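Local atomic coordinates of SusD homolog (Bacteroides ovatus, PDB entry 4F53), a protein that probably binds glycans, perhaps mucin O-glycans, at the cell surface as a SusD-like outer membrane lipoprotein with a TPR-like helical fold. Residues A116-I121 with E161-I166; G232-A237 with V333-S338; D183-G188 with A241-A246; I87-F92 with P479-E484. One frame throughout, in Å; residues are numbered along the deposited sequence.

Contact 1: A116-I121 with E161-I166; sequences AELYRI and EDLDNI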
loop_
_atom_site.group_PDB
_atom_site.type_symbol
_atom_site.label_atom_id
_atom_site.label_comp_id
_atom_site.label_asym_id
_atom_site.label_seq_id
_atom_site.Cartn_x
_atom_site.Cartn_y
_atom_site.Cartn_z
ATOM N N ALA A 116 15.256 -11.701 -8.829
ATOM C CA ALA A 116 15.412 -10.360 -9.408
ATOM C C ALA A 116 14.134 -9.963 -10.169
ATOM O O ALA A 116 13.642 -8.849 -9.988
ATOM C CB ALA A 116 16.626 -10.322 -10.336
ATOM N N GLU A 117 13.567 -10.900 -10.959
ATOM C CA GLU A 117 12.314 -10.702 -11.693
ATOM C C GLU A 117 11.120 -10.557 -10.749
ATOM O O GLU A 117 10.230 -9.760 -11.036
ATOM C CB GLU A 117 12.050 -11.853 -12.679
ATOM C CG GLU A 117 11.185 -11.444 -13.861
ATOM C CD GLU A 117 11.803 -10.386 -14.758
ATOM O OE1 GLU A 117 13.053 -10.316 -14.834
ATOM O OE2 GLU A 117 11.034 -9.616 -15.379
ATOM N N LEU A 118 11.088 -11.331 -9.642
ATOM C CA LEU A 118 10.024 -11.243 -8.636
ATOM C C LEU A 118 10.008 -9.831 -8.015
ATOM O O LEU A 118 8.936 -9.250 -7.882
ATOM C CB LEU A 118 10.187 -12.324 -7.551
ATOM C CG LEU A 118 9.138 -12.336 -6.404
ATOM C CD1 LEU A 118 7.739 -12.612 -6.923
ATOM C CD2 LEU A 118 9.499 -13.362 -5.350
ATOM N N TYR A 119 11.199 -9.268 -7.681
ATOM C CA TYR A 119 11.335 -7.928 -7.105
ATOM C C TYR A 119 10.872 -6.893 -8.106
ATOM O O TYR A 119 10.122 -6.003 -7.729
ATOM C CB TYR A 119 12.790 -7.651 -6.656
ATOM C CG TYR A 119 13.342 -8.651 -5.654
ATOM C CD1 TYR A 119 12.497 -9.320 -4.761
ATOM C CD2 TYR A 119 14.709 -8.908 -5.579
ATOM C CE1 TYR A 119 13.003 -10.220 -3.825
ATOM C CE2 TYR A 119 15.222 -9.825 -4.660
ATOM C CZ TYR A 119 14.370 -10.460 -3.774
ATOM O OH TYR A 119 14.884 -11.361 -2.880
ATOM N N ARG A 120 11.253 -7.057 -9.391
ATOM C CA ARG A 120 10.820 -6.204 -10.505
ATOM C C ARG A 120 9.292 -6.151 -10.611
ATOM O O ARG A 120 8.737 -5.068 -10.725
ATOM C CB ARG A 120 11.404 -6.717 -11.824
ATOM C CG ARG A 120 11.245 -5.728 -12.940
ATOM C CD ARG A 120 11.539 -6.415 -14.244
ATOM N NE ARG A 120 11.348 -5.492 -15.356
ATOM C CZ ARG A 120 11.118 -5.869 -16.602
ATOM N NH1 ARG A 120 11.039 -7.158 -16.908
ATOM N NH2 ARG A 120 10.954 -4.963 -17.553
ATOM N N ILE A 121 8.618 -7.327 -10.555
ATOM C CA ILE A 121 7.160 -7.411 -10.597
ATOM C C ILE A 121 6.536 -6.606 -9.427
ATOM O O ILE A 121 5.723 -5.733 -9.693
ATOM C CB ILE A 121 6.676 -8.884 -10.638
ATOM C CG1 ILE A 121 7.088 -9.518 -11.981
ATOM C CG2 ILE A 121 5.146 -8.951 -10.436
ATOM C CD1 ILE A 121 6.951 -11.029 -12.097
ATOM N N GLU A 161 2.382 -13.857 -16.285
ATOM C CA GLU A 161 3.013 -14.915 -17.064
ATOM C C GLU A 161 4.441 -15.190 -16.542
ATOM O O GLU A 161 4.836 -16.349 -16.418
ATOM C CB GLU A 161 3.027 -14.512 -18.535
ATOM C CG GLU A 161 3.687 -15.526 -19.450
ATOM C CD GLU A 161 3.464 -15.299 -20.933
ATOM O OE1 GLU A 161 2.413 -14.730 -21.307
ATOM O OE2 GLU A 161 4.332 -15.723 -21.727
ATOM N N ASP A 162 5.210 -14.134 -16.262
ATOM C CA ASP A 162 6.560 -14.278 -15.720
ATOM C C ASP A 162 6.512 -14.838 -14.293
ATOM O O ASP A 162 7.341 -15.688 -13.949
ATOM C CB ASP A 162 7.344 -12.942 -15.768
ATOM C CG ASP A 162 7.681 -12.471 -17.185
ATOM O OD1 ASP A 162 7.603 -13.302 -18.134
ATOM O OD2 ASP A 162 7.966 -11.272 -17.355
ATOM N N LEU A 163 5.501 -14.426 -13.496
ATOM C CA LEU A 163 5.318 -14.912 -12.133
ATOM C C LEU A 163 5.080 -16.440 -12.127
ATOM O O LEU A 163 5.648 -17.131 -11.278
ATOM C CB LEU A 163 4.158 -14.155 -11.458
ATOM C CG LEU A 163 3.943 -14.348 -9.962
ATOM C CD1 LEU A 163 5.249 -14.228 -9.191
ATOM C CD2 LEU A 163 2.897 -13.399 -9.473
ATOM N N ASP A 164 4.291 -16.972 -13.100
ATOM C CA ASP A 164 4.072 -18.424 -13.247
ATOM C C ASP A 164 5.403 -19.179 -13.442
ATOM O O ASP A 164 5.590 -20.247 -12.861
ATOM C CB ASP A 164 3.134 -18.729 -14.419
ATOM C CG ASP A 164 1.677 -18.873 -14.026
ATOM O OD1 ASP A 164 1.408 -19.125 -12.833
ATOM O OD2 ASP A 164 0.803 -18.766 -14.922
ATOM N N ASN A 165 6.341 -18.598 -14.210
ATOM C CA ASN A 165 7.654 -19.203 -14.439
ATOM C C ASN A 165 8.521 -19.103 -13.189
ATOM O O ASN A 165 9.218 -20.062 -12.887
ATOM C CB ASN A 165 8.354 -18.584 -15.663
ATOM C CG ASN A 165 7.602 -18.857 -16.960
ATOM O OD1 ASN A 165 7.009 -19.933 -17.157
ATOM N ND2 ASN A 165 7.587 -17.885 -17.867
ATOM N N ILE A 166 8.434 -17.981 -12.435
ATOM C CA ILE A 166 9.164 -17.762 -11.179
ATOM C C ILE A 166 8.678 -18.796 -10.150
ATOM O O ILE A 166 9.494 -19.405 -9.470
ATOM C CB ILE A 166 8.998 -16.287 -10.668
ATOM C CG1 ILE A 166 9.720 -15.293 -11.580
ATOM C CG2 ILE A 166 9.425 -16.104 -9.179
ATOM C CD1 ILE A 166 9.176 -13.867 -11.457
HETATM O O HOH W 1 8.410 -9.425 -15.598
#
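Ile121 and Ile166 meet tip to tip between two helices of the TPR-like fold, helix 110-131 and helix 152-173. Their CD1 atoms, Ile121 CD1 and Ile166 CD1, lie 3.7 Å apart. The two helical segments run roughly antiparallel, at 146°, with their axes 10.1 Å apart at closest approach. Ile166 has CG1 beside its backbone N (chi1 -69°), which sends CD1 across to the other helix. There it also touches the backbone N of Leu118 and crosses the Glu117 chain at about a right angle, with Ile166 CD1 3.7 Å from Glu117 CB. One methyl of each leucine closes the apolar side: Leu118 CD1 is 3.7 Å from Leu163 CD1. Trp193, Phe196 and Leu200 of helix 190-207 pack on Leu118.

The other side of the contact is polar. Glu117 OE2 and Asp162 OD2 are like charges, and their carboxylate planes stand nearly perpendicular. A water bridges them, donating to both oxygens. Each acid also has a positive partner: Arg120 forms a salt bridge with Glu117, and Lys158 one with Asp162. Tyr100 OH bonds to Glu117 OE1. These neighbours probably offset the repulsion. With an alanine at Glu117, Arg120 NH1 is likely to lose its carboxylate mate and the water one of its two acceptors. Arg120 also bonds through NE to Tyr97 OH and makes a cation-pi contact with Tyr136. In its salt bridge, Arg120 NH1 donates to Glu117 OE2 at 2.9 Å, on the oxygen's syn lone pair, with the oxygen in the guanidinium plane.

Contact 2: G232-A237 with V333-S338; sequences GVMTAA and VVFRAS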
loop_
_atom_site.group_PDB
_atom_site.type_symbol
_atom_site.label_atom_id
_atom_site.label_comp_id
_atom_site.label_asym_id
_atom_site.label_seq_id
_atom_site.Cartn_x
_atom_site.Cartn_y
_atom_site.Cartn_z
ATOM N N GLY A 232 0.118 -23.081 -3.034
ATOM C CA GLY A 232 0.637 -22.765 -1.706
ATOM C C GLY A 232 0.947 -21.301 -1.460
ATOM O O GLY A 232 1.980 -20.793 -1.903
ATOM N N VAL A 233 0.047 -20.625 -0.720
ATOM C CA VAL A 233 0.201 -19.211 -0.354
ATOM C C VAL A 233 0.667 -19.136 1.122
ATOM O O VAL A 233 0.850 -20.177 1.755
ATOM C CB VAL A 233 -1.120 -18.393 -0.607
ATOM C CG1 VAL A 233 -1.414 -18.258 -2.098
ATOM C CG2 VAL A 233 -2.325 -18.982 0.147
HETATM N N MSE A 234 0.859 -17.916 1.660
HETATM C CA MSE A 234 1.172 -17.691 3.074
HETATM C C MSE A 234 -0.030 -18.120 3.917
HETATM O O MSE A 234 -1.144 -17.695 3.608
HETATM C CB MSE A 234 1.454 -16.201 3.332
HETATM C CG MSE A 234 2.693 -15.676 2.681
HETATM SE SE MSE A 234 2.630 -13.726 2.934
HETATM C CE MSE A 234 4.152 -13.298 1.887
ATOM N N THR A 235 0.164 -18.950 4.967
ATOM C CA THR A 235 -0.972 -19.379 5.816
ATOM C C THR A 235 -0.702 -19.106 7.307
ATOM O O THR A 235 -1.623 -19.175 8.118
ATOM C CB THR A 235 -1.317 -20.875 5.613
ATOM O OG1 THR A 235 -0.182 -21.636 5.973
ATOM C CG2 THR A 235 -1.744 -21.221 4.170
ATOM N N ALA A 236 0.545 -18.862 7.679
ATOM C CA ALA A 236 0.907 -18.600 9.072
ATOM C C ALA A 236 1.469 -17.194 9.180
ATOM O O ALA A 236 2.050 -16.709 8.202
ATOM C CB ALA A 236 1.936 -19.629 9.552
ATOM N N ALA A 237 1.319 -16.543 10.348
ATOM C CA ALA A 237 1.858 -15.188 10.581
ATOM C C ALA A 237 3.367 -15.105 10.226
ATOM O O ALA A 237 3.812 -14.104 9.671
ATOM C CB ALA A 237 1.640 -14.770 12.032
ATOM N N VAL A 333 7.442 -3.635 6.757
ATOM C CA VAL A 333 6.348 -4.539 6.436
ATOM C C VAL A 333 6.218 -4.600 4.921
ATOM O O VAL A 333 5.877 -3.591 4.295
ATOM C CB VAL A 333 5.028 -4.110 7.148
ATOM C CG1 VAL A 333 3.855 -4.985 6.697
ATOM C CG2 VAL A 333 5.183 -4.122 8.681
ATOM N N VAL A 334 6.475 -5.791 4.324
ATOM C CA VAL A 334 6.435 -5.935 2.863
ATOM C C VAL A 334 5.114 -6.604 2.399
ATOM O O VAL A 334 4.458 -6.089 1.503
ATOM C CB VAL A 334 7.695 -6.671 2.312
ATOM C CG1 VAL A 334 7.650 -6.769 0.792
ATOM C CG2 VAL A 334 8.990 -5.988 2.771
ATOM N N PHE A 335 4.734 -7.738 3.003
ATOM C CA PHE A 335 3.549 -8.482 2.611
ATOM C C PHE A 335 3.125 -9.383 3.768
ATOM O O PHE A 335 3.763 -10.406 4.067
ATOM C CB PHE A 335 3.843 -9.288 1.320
ATOM C CG PHE A 335 2.678 -9.769 0.472
ATOM C CD1 PHE A 335 1.409 -9.916 1.015
ATOM C CD2 PHE A 335 2.878 -10.171 -0.852
ATOM C CE1 PHE A 335 0.362 -10.430 0.256
ATOM C CE2 PHE A 335 1.826 -10.666 -1.614
ATOM C CZ PHE A 335 0.567 -10.785 -1.058
ATOM N N ARG A 336 2.051 -8.984 4.431
ATOM C CA ARG A 336 1.510 -9.692 5.591
ATOM C C ARG A 336 0.720 -10.923 5.190
ATOM O O ARG A 336 -0.010 -10.891 4.195
ATOM C CB ARG A 336 0.580 -8.766 6.382
ATOM C CG ARG A 336 1.226 -7.507 6.934
ATOM C CD ARG A 336 0.307 -7.014 8.015
ATOM N NE ARG A 336 0.733 -5.778 8.668
ATOM C CZ ARG A 336 1.535 -5.722 9.724
ATOM N NH1 ARG A 336 2.089 -6.822 10.203
ATOM N NH2 ARG A 336 1.829 -4.558 10.277
ATOM N N ALA A 337 0.812 -11.985 6.004
ATOM C CA ALA A 337 0.032 -13.227 5.821
ATOM C C ALA A 337 -1.453 -12.947 6.044
ATOM O O ALA A 337 -2.264 -13.551 5.376
ATOM C CB ALA A 337 0.513 -14.322 6.783
ATOM N N SER A 338 -1.811 -12.007 6.944
ATOM C CA SER A 338 -3.216 -11.650 7.182
ATOM C C SER A 338 -3.892 -11.122 5.885
ATOM O O SER A 338 -5.061 -11.429 5.660
ATOM C CB SER A 338 -3.345 -10.644 8.325
ATOM O OG SER A 338 -2.761 -9.409 7.960
HETATM O O HOH W 2 -2.719 -16.246 5.291
HETATM O O HOH W 3 2.440 -11.951 8.468
#
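A Met-aromatic contact joins the loop after helix 221-231 to the turn between strand 332-335 and helix 337-349. Met234, present as selenomethionine, supplies the selenium. Met234 SE stands off above the face of the Phe335 ring, 4.8 Å from its centroid and 25° off the normal. The terminal methyl continues past the selenium to the backbone, where Met234 CE is 3.6 Å from Phe335 O. Met234 CE is also 4.1 Å from Phe335 CB. Beyond CG the Met234 chain is extended (chi2 171°, chi3 -174°), and this carries SE and CE across to the turn. Nearer its root the chain rests on Ala337, with Met234 CB 4.0 Å from Ala337 CB.

Ala337 is the second focus. Its methyl points into the loop and meets both the carbonyl of Ala236 and CA of Ala237. Two waters tie the backbones together at this residue. One donates to Met234 O and to Ala337 O. The other donates to Ala237 O and accepts from Ala337 N.

The surroundings are aromatic and charged. Phe196 meets the Phe335 ring edge-to-face, and Arg203 makes a cation-pi contact with it. Asp239 OD2 accepts from the backbone N of Thr235 and of Ala236, which helps to shape the loop. On the strand side, Val334 and Phe335 both face Ala241 in a classic beta bulge. Gly232, with positive phi, is the first residue to leave helical angles after helix 221-231. The tightest approach across the contact is Ala236 O to Ala337 CB, at 3.2 Å.

Contact 3: D183-G188 with A241-A246; sequences DRIYNG and AYRKVA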
loop_
_atom_site.group_PDB
_atom_site.type_symbol
_atom_site.label_atom_id
_atom_site.label_comp_id
_atom_site.label_asym_id
_atom_site.label_seq_id
_atom_site.Cartn_x
_atom_site.Cartn_y
_atom_site.Cartn_z
ATOM N N ASP A 183 19.443 -12.040 1.381
ATOM C CA ASP A 183 18.008 -11.960 1.650
ATOM C C ASP A 183 17.724 -11.520 3.079
ATOM O O ASP A 183 17.868 -12.305 4.013
ATOM C CB ASP A 183 17.377 -13.336 1.355
ATOM C CG ASP A 183 15.888 -13.503 1.618
ATOM O OD1 ASP A 183 15.187 -12.471 1.802
ATOM O OD2 ASP A 183 15.416 -14.657 1.607
ATOM N N ARG A 184 17.262 -10.285 3.242
ATOM C CA ARG A 184 16.945 -9.733 4.561
ATOM C C ARG A 184 15.460 -9.885 4.886
ATOM O O ARG A 184 14.971 -9.278 5.840
ATOM C CB ARG A 184 17.377 -8.253 4.648
ATOM C CG ARG A 184 18.864 -8.047 4.409
ATOM C CD ARG A 184 19.284 -6.579 4.528
ATOM N NE ARG A 184 19.274 -6.120 5.921
ATOM C CZ ARG A 184 20.236 -6.372 6.805
ATOM N NH1 ARG A 184 21.306 -7.073 6.453
ATOM N NH2 ARG A 184 20.125 -5.948 8.051
ATOM N N ILE A 185 14.749 -10.727 4.128
ATOM C CA ILE A 185 13.339 -10.987 4.365
ATOM C C ILE A 185 13.140 -12.422 4.867
ATOM O O ILE A 185 12.508 -12.607 5.908
ATOM C CB ILE A 185 12.457 -10.667 3.107
ATOM C CG1 ILE A 185 12.467 -9.134 2.816
ATOM C CG2 ILE A 185 11.009 -11.199 3.289
ATOM C CD1 ILE A 185 11.739 -8.692 1.607
ATOM N N TYR A 186 13.620 -13.427 4.118
ATOM C CA TYR A 186 13.425 -14.840 4.460
ATOM C C TYR A 186 14.728 -15.592 4.717
ATOM O O TYR A 186 14.695 -16.810 4.956
ATOM C CB TYR A 186 12.632 -15.559 3.367
ATOM C CG TYR A 186 11.204 -15.084 3.233
ATOM C CD1 TYR A 186 10.335 -15.094 4.329
ATOM C CD2 TYR A 186 10.679 -14.745 1.992
ATOM C CE1 TYR A 186 8.993 -14.728 4.194
ATOM C CE2 TYR A 186 9.350 -14.337 1.851
ATOM C CZ TYR A 186 8.506 -14.361 2.949
ATOM O OH TYR A 186 7.202 -14.009 2.795
ATOM N N ASN A 187 15.863 -14.866 4.696
ATOM C CA ASN A 187 17.208 -15.381 4.970
ATOM C C ASN A 187 17.576 -16.593 4.110
ATOM O O ASN A 187 18.151 -17.553 4.616
ATOM C CB ASN A 187 17.371 -15.716 6.469
ATOM C CG ASN A 187 16.969 -14.584 7.376
ATOM O OD1 ASN A 187 15.996 -14.692 8.136
ATOM N ND2 ASN A 187 17.672 -13.459 7.273
ATOM N N GLY A 188 17.279 -16.515 2.814
ATOM C CA GLY A 188 17.612 -17.563 1.859
ATOM C C GLY A 188 16.675 -18.757 1.836
ATOM O O GLY A 188 16.969 -19.724 1.141
ATOM N N ALA A 241 6.153 -11.400 4.870
ATOM C CA ALA A 241 7.424 -10.811 4.429
ATOM C C ALA A 241 7.684 -9.499 5.179
ATOM O O ALA A 241 6.932 -8.536 5.051
ATOM C CB ALA A 241 7.429 -10.587 2.916
ATOM N N TYR A 242 8.750 -9.507 6.000
ATOM C CA TYR A 242 9.204 -8.396 6.844
ATOM C C TYR A 242 10.690 -8.229 6.636
ATOM O O TYR A 242 11.424 -9.188 6.826
ATOM C CB TYR A 242 8.887 -8.664 8.339
ATOM C CG TYR A 242 7.416 -8.908 8.587
ATOM C CD1 TYR A 242 6.530 -7.846 8.745
ATOM C CD2 TYR A 242 6.904 -10.203 8.641
ATOM C CE1 TYR A 242 5.173 -8.066 8.944
ATOM C CE2 TYR A 242 5.548 -10.435 8.837
ATOM C CZ TYR A 242 4.686 -9.363 8.986
ATOM O OH TYR A 242 3.347 -9.582 9.206
ATOM N N ARG A 243 11.133 -7.060 6.183
ATOM C CA ARG A 243 12.556 -6.862 5.907
ATOM C C ARG A 243 13.290 -6.297 7.107
ATOM O O ARG A 243 12.869 -5.297 7.684
ATOM C CB ARG A 243 12.769 -5.948 4.681
ATOM C CG ARG A 243 14.202 -5.992 4.143
ATOM C CD ARG A 243 14.390 -5.246 2.832
ATOM N NE ARG A 243 15.686 -4.537 2.784
ATOM C CZ ARG A 243 15.971 -3.415 3.464
ATOM N NH1 ARG A 243 15.051 -2.845 4.256
ATOM N NH2 ARG A 243 17.171 -2.861 3.363
ATOM N N LYS A 244 14.412 -6.932 7.466
ATOM C CA LYS A 244 15.298 -6.464 8.538
ATOM C C LYS A 244 16.024 -5.272 7.951
ATOM O O LYS A 244 16.684 -5.393 6.892
ATOM C CB LYS A 244 16.237 -7.589 9.037
ATOM C CG LYS A 244 17.334 -7.106 9.977
ATOM C CD LYS A 244 18.273 -8.206 10.388
ATOM C CE LYS A 244 19.324 -7.715 11.345
ATOM N NZ LYS A 244 20.289 -8.794 11.683
ATOM N N VAL A 245 15.823 -4.085 8.576
ATOM C CA VAL A 245 16.385 -2.824 8.069
ATOM C C VAL A 245 17.917 -2.899 8.004
ATOM O O VAL A 245 18.551 -3.571 8.836
ATOM C CB VAL A 245 15.895 -1.555 8.832
ATOM C CG1 VAL A 245 14.376 -1.437 8.775
ATOM C CG2 VAL A 245 16.413 -1.501 10.274
ATOM N N ALA A 246 18.496 -2.248 6.990
ATOM C CA ALA A 246 19.951 -2.182 6.836
ATOM C C ALA A 246 20.510 -1.142 7.785
ATOM O O ALA A 246 21.551 -1.374 8.389
ATOM C CB ALA A 246 20.322 -1.849 5.398
HETATM O O HOH W 4 9.809 -12.176 6.784
#
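Lys244 N donates to Arg184 O over 2.9 Å, nearly straight at 172°. The bond lays the loop before helix 190-207 against strand 241-243 and the residues after it. An Asx turn within an Asx motif shapes this loop. Asp183 OD1 accepts from Ile185 N at 2.9 Å and from Tyr186 N at 3.0 Å, both on the same face of the carboxylate plane. The other oxygen, OD2, accepts from Gly188 N. Gln36 and Trp193 also bond to this carboxylate.

Arg184 reaches back with its side chain. Its chain bends at chi3 (73°), turning the guanidinium edge to two carbonyls. NE bonds to Lys244 O and NH2 to Val245 O, each from above the carbonyl plane. The aliphatic chain of Lys244 runs beside that NH2.

Ile185 splits its branches between two strand residues. The Ile185 and Arg243 side chains cross at about a right angle, with Ile185 CG1 against Arg243 CB. On the other branch, Ile185 CG2 lies 3.7 Å from Ala241 CB. That same CG2 sits over the centre of the Tyr186 ring. Tyr186 OH, which bonds to Asp239 O, is 3.4 Å from Ala241 CB.

Contact 4: I87-F92 with P479-E484; sequences IPFNDF and PYPTDE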
loop_
_atom_site.group_PDB
_atom_site.type_symbol
_atom_site.label_atom_id
_atom_site.label_comp_id
_atom_site.label_asym_id
_atom_site.label_seq_id
_atom_site.Cartn_x
_atom_site.Cartn_y
_atom_site.Cartn_z
ATOM N N ILE A 87 9.207 12.120 -8.264
ATOM C CA ILE A 87 9.738 11.081 -7.394
ATOM C C ILE A 87 8.996 9.719 -7.496
ATOM O O ILE A 87 9.727 8.738 -7.664
ATOM C CB ILE A 87 9.861 11.603 -5.925
ATOM C CG1 ILE A 87 10.827 12.804 -5.906
ATOM C CG2 ILE A 87 10.363 10.490 -4.945
ATOM C CD1 ILE A 87 10.692 13.706 -4.724
ATOM N N PRO A 88 7.618 9.575 -7.447
ATOM C CA PRO A 88 7.031 8.223 -7.503
ATOM C C PRO A 88 7.103 7.531 -8.864
ATOM O O PRO A 88 6.627 6.387 -8.988
ATOM C CB PRO A 88 5.566 8.456 -7.104
ATOM C CG PRO A 88 5.524 9.823 -6.503
ATOM C CD PRO A 88 6.562 10.583 -7.235
ATOM N N PHE A 89 7.664 8.209 -9.889
ATOM C CA PHE A 89 7.794 7.633 -11.219
ATOM C C PHE A 89 9.271 7.389 -11.518
ATOM O O PHE A 89 9.726 6.249 -11.419
ATOM C CB PHE A 89 7.132 8.536 -12.285
ATOM C CG PHE A 89 6.907 7.901 -13.644
ATOM C CD1 PHE A 89 6.269 6.666 -13.763
ATOM C CD2 PHE A 89 7.285 8.557 -14.807
ATOM C CE1 PHE A 89 6.053 6.088 -15.021
ATOM C CE2 PHE A 89 7.052 7.985 -16.062
ATOM C CZ PHE A 89 6.438 6.756 -16.162
ATOM N N ASN A 90 10.018 8.467 -11.787
ATOM C CA ASN A 90 11.431 8.488 -12.167
ATOM C C ASN A 90 12.359 7.819 -11.175
ATOM O O ASN A 90 13.256 7.109 -11.612
ATOM C CB ASN A 90 11.925 9.928 -12.407
ATOM C CG ASN A 90 11.364 10.559 -13.661
ATOM O OD1 ASN A 90 10.183 10.910 -13.737
ATOM N ND2 ASN A 90 12.200 10.719 -14.679
ATOM N N ASP A 91 12.175 8.046 -9.858
ATOM C CA ASP A 91 13.080 7.492 -8.860
ATOM C C ASP A 91 12.991 5.976 -8.760
ATOM O O ASP A 91 14.013 5.360 -8.492
ATOM C CB ASP A 91 12.895 8.161 -7.492
ATOM C CG ASP A 91 13.452 9.575 -7.392
ATOM O OD1 ASP A 91 13.538 10.268 -8.445
ATOM O OD2 ASP A 91 13.800 9.992 -6.271
ATOM N N PHE A 92 11.841 5.352 -9.049
ATOM C CA PHE A 92 11.788 3.884 -9.067
ATOM C C PHE A 92 12.624 3.315 -10.214
ATOM O O PHE A 92 13.340 2.340 -9.998
ATOM C CB PHE A 92 10.362 3.353 -9.155
ATOM C CG PHE A 92 9.676 3.257 -7.816
ATOM C CD1 PHE A 92 10.077 2.311 -6.872
ATOM C CD2 PHE A 92 8.617 4.094 -7.502
ATOM C CE1 PHE A 92 9.435 2.217 -5.638
ATOM C CE2 PHE A 92 7.965 3.984 -6.277
ATOM C CZ PHE A 92 8.385 3.057 -5.351
ATOM N N PRO A 479 -0.599 11.931 -12.149
ATOM C CA PRO A 479 -0.346 12.294 -13.548
ATOM C C PRO A 479 1.125 12.089 -13.893
ATOM O O PRO A 479 1.973 12.123 -13.003
ATOM C CB PRO A 479 -0.749 13.765 -13.604
ATOM C CG PRO A 479 -0.511 14.284 -12.225
ATOM C CD PRO A 479 -0.632 13.125 -11.269
ATOM N N TYR A 480 1.438 11.873 -15.171
ATOM C CA TYR A 480 2.825 11.687 -15.601
ATOM C C TYR A 480 3.642 12.950 -15.354
ATOM O O TYR A 480 3.130 14.047 -15.590
ATOM C CB TYR A 480 2.904 11.297 -17.099
ATOM C CG TYR A 480 2.262 9.965 -17.418
ATOM C CD1 TYR A 480 2.669 8.799 -16.772
ATOM C CD2 TYR A 480 1.282 9.856 -18.404
ATOM C CE1 TYR A 480 2.087 7.571 -17.065
ATOM C CE2 TYR A 480 0.694 8.629 -18.705
ATOM C CZ TYR A 480 1.092 7.493 -18.019
ATOM O OH TYR A 480 0.533 6.275 -18.297
ATOM N N PRO A 481 4.908 12.835 -14.882
ATOM C CA PRO A 481 5.742 14.047 -14.696
ATOM C C PRO A 481 5.868 14.858 -16.001
ATOM O O PRO A 481 6.026 14.273 -17.084
ATOM C CB PRO A 481 7.094 13.485 -14.241
ATOM C CG PRO A 481 6.776 12.138 -13.652
ATOM C CD PRO A 481 5.650 11.608 -14.520
ATOM N N THR A 482 5.780 16.216 -15.890
ATOM C CA THR A 482 5.847 17.164 -17.009
ATOM C C THR A 482 7.141 16.971 -17.832
ATOM O O THR A 482 7.118 17.142 -19.047
ATOM C CB THR A 482 5.679 18.625 -16.505
ATOM O OG1 THR A 482 5.863 19.534 -17.591
ATOM C CG2 THR A 482 6.621 18.995 -15.345
ATOM N N ASP A 483 8.256 16.604 -17.168
ATOM C CA ASP A 483 9.578 16.396 -17.782
ATOM C C ASP A 483 9.587 15.241 -18.756
ATOM O O ASP A 483 10.403 15.237 -19.680
ATOM C CB ASP A 483 10.656 16.139 -16.707
ATOM C CG ASP A 483 11.230 17.376 -16.031
ATOM O OD1 ASP A 483 11.281 18.443 -16.684
ATOM O OD2 ASP A 483 11.687 17.262 -14.862
ATOM N N GLU A 484 8.692 14.253 -18.552
ATOM C CA GLU A 484 8.590 13.088 -19.432
ATOM C C GLU A 484 7.942 13.486 -20.755
ATOM O O GLU A 484 8.329 12.949 -21.796
ATOM C CB GLU A 484 7.875 11.906 -18.751
ATOM C CG GLU A 484 8.696 11.284 -17.630
ATOM C CD GLU A 484 10.169 11.057 -17.931
ATOM O OE1 GLU A 484 10.472 10.368 -18.931
ATOM O OE2 GLU A 484 11.020 11.599 -17.187
#
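The Phe89 ring receives Glu484 at its edge, where Phe89 CE2 is 4.0 Å from Glu484 CG, near the ring plane. Pro481 and Tyr480 approach obliquely. Pro481 crosses the phenylalanine at about a right angle, and Pro481 CD comes within 3.5 Å of Phe89 CD2. The Tyr480 and Phe89 ring centroids are 5.9 Å apart, with planes at 48°. Phe89 has CG opposite its backbone N (chi1 -166°), which lays the ring against Pro481. Tyr131 also meets this ring, and Tyr480 OH bonds to Pro133 O.

The polar link is one side-chain bond. Asn90 ND2 donates to Glu484 OE2 over 2.9 Å, almost straight at 168°. The oxygen lies in the amide plane, but the N-H comes to Glu484 OE2 from above the carboxylate plane. Asn90 OD1 rests near Pro481 CG and is buried with no polar partner in the model. Replacing Glu484 by a leucine is likely to strand Asn90 ND2 without its acceptor. The arrangement joins a kinked part of helix 82-106 to the loop leading into helix 482-487 and to Glu484 on that helix, tying a late part of the chain to an early helix of the SusD-like fold.

Contacts 2 and 3 are neighbours, with centres 14 Å apart. They share the two-stranded antiparallel sheet of strands 241-243 and 332-335, and their segments alternate along the chain. Backbone pairing joins them: Phe335 O is 2.7 Å from Ala241 N, a probable hydrogen bond. Contact 1 comes earlier in the chain and lies about 18 Å from each of them, centre to centre. Helix 190-207 packs against all three. Contact 4 is more remote, about 31 Å from contact 2 between centres, on the opposite side of the chain's centre. It joins helix 82-106, just before helix 110-131 of contact 1, to a segment near the C-terminus, closing a loop that holds the other contacts.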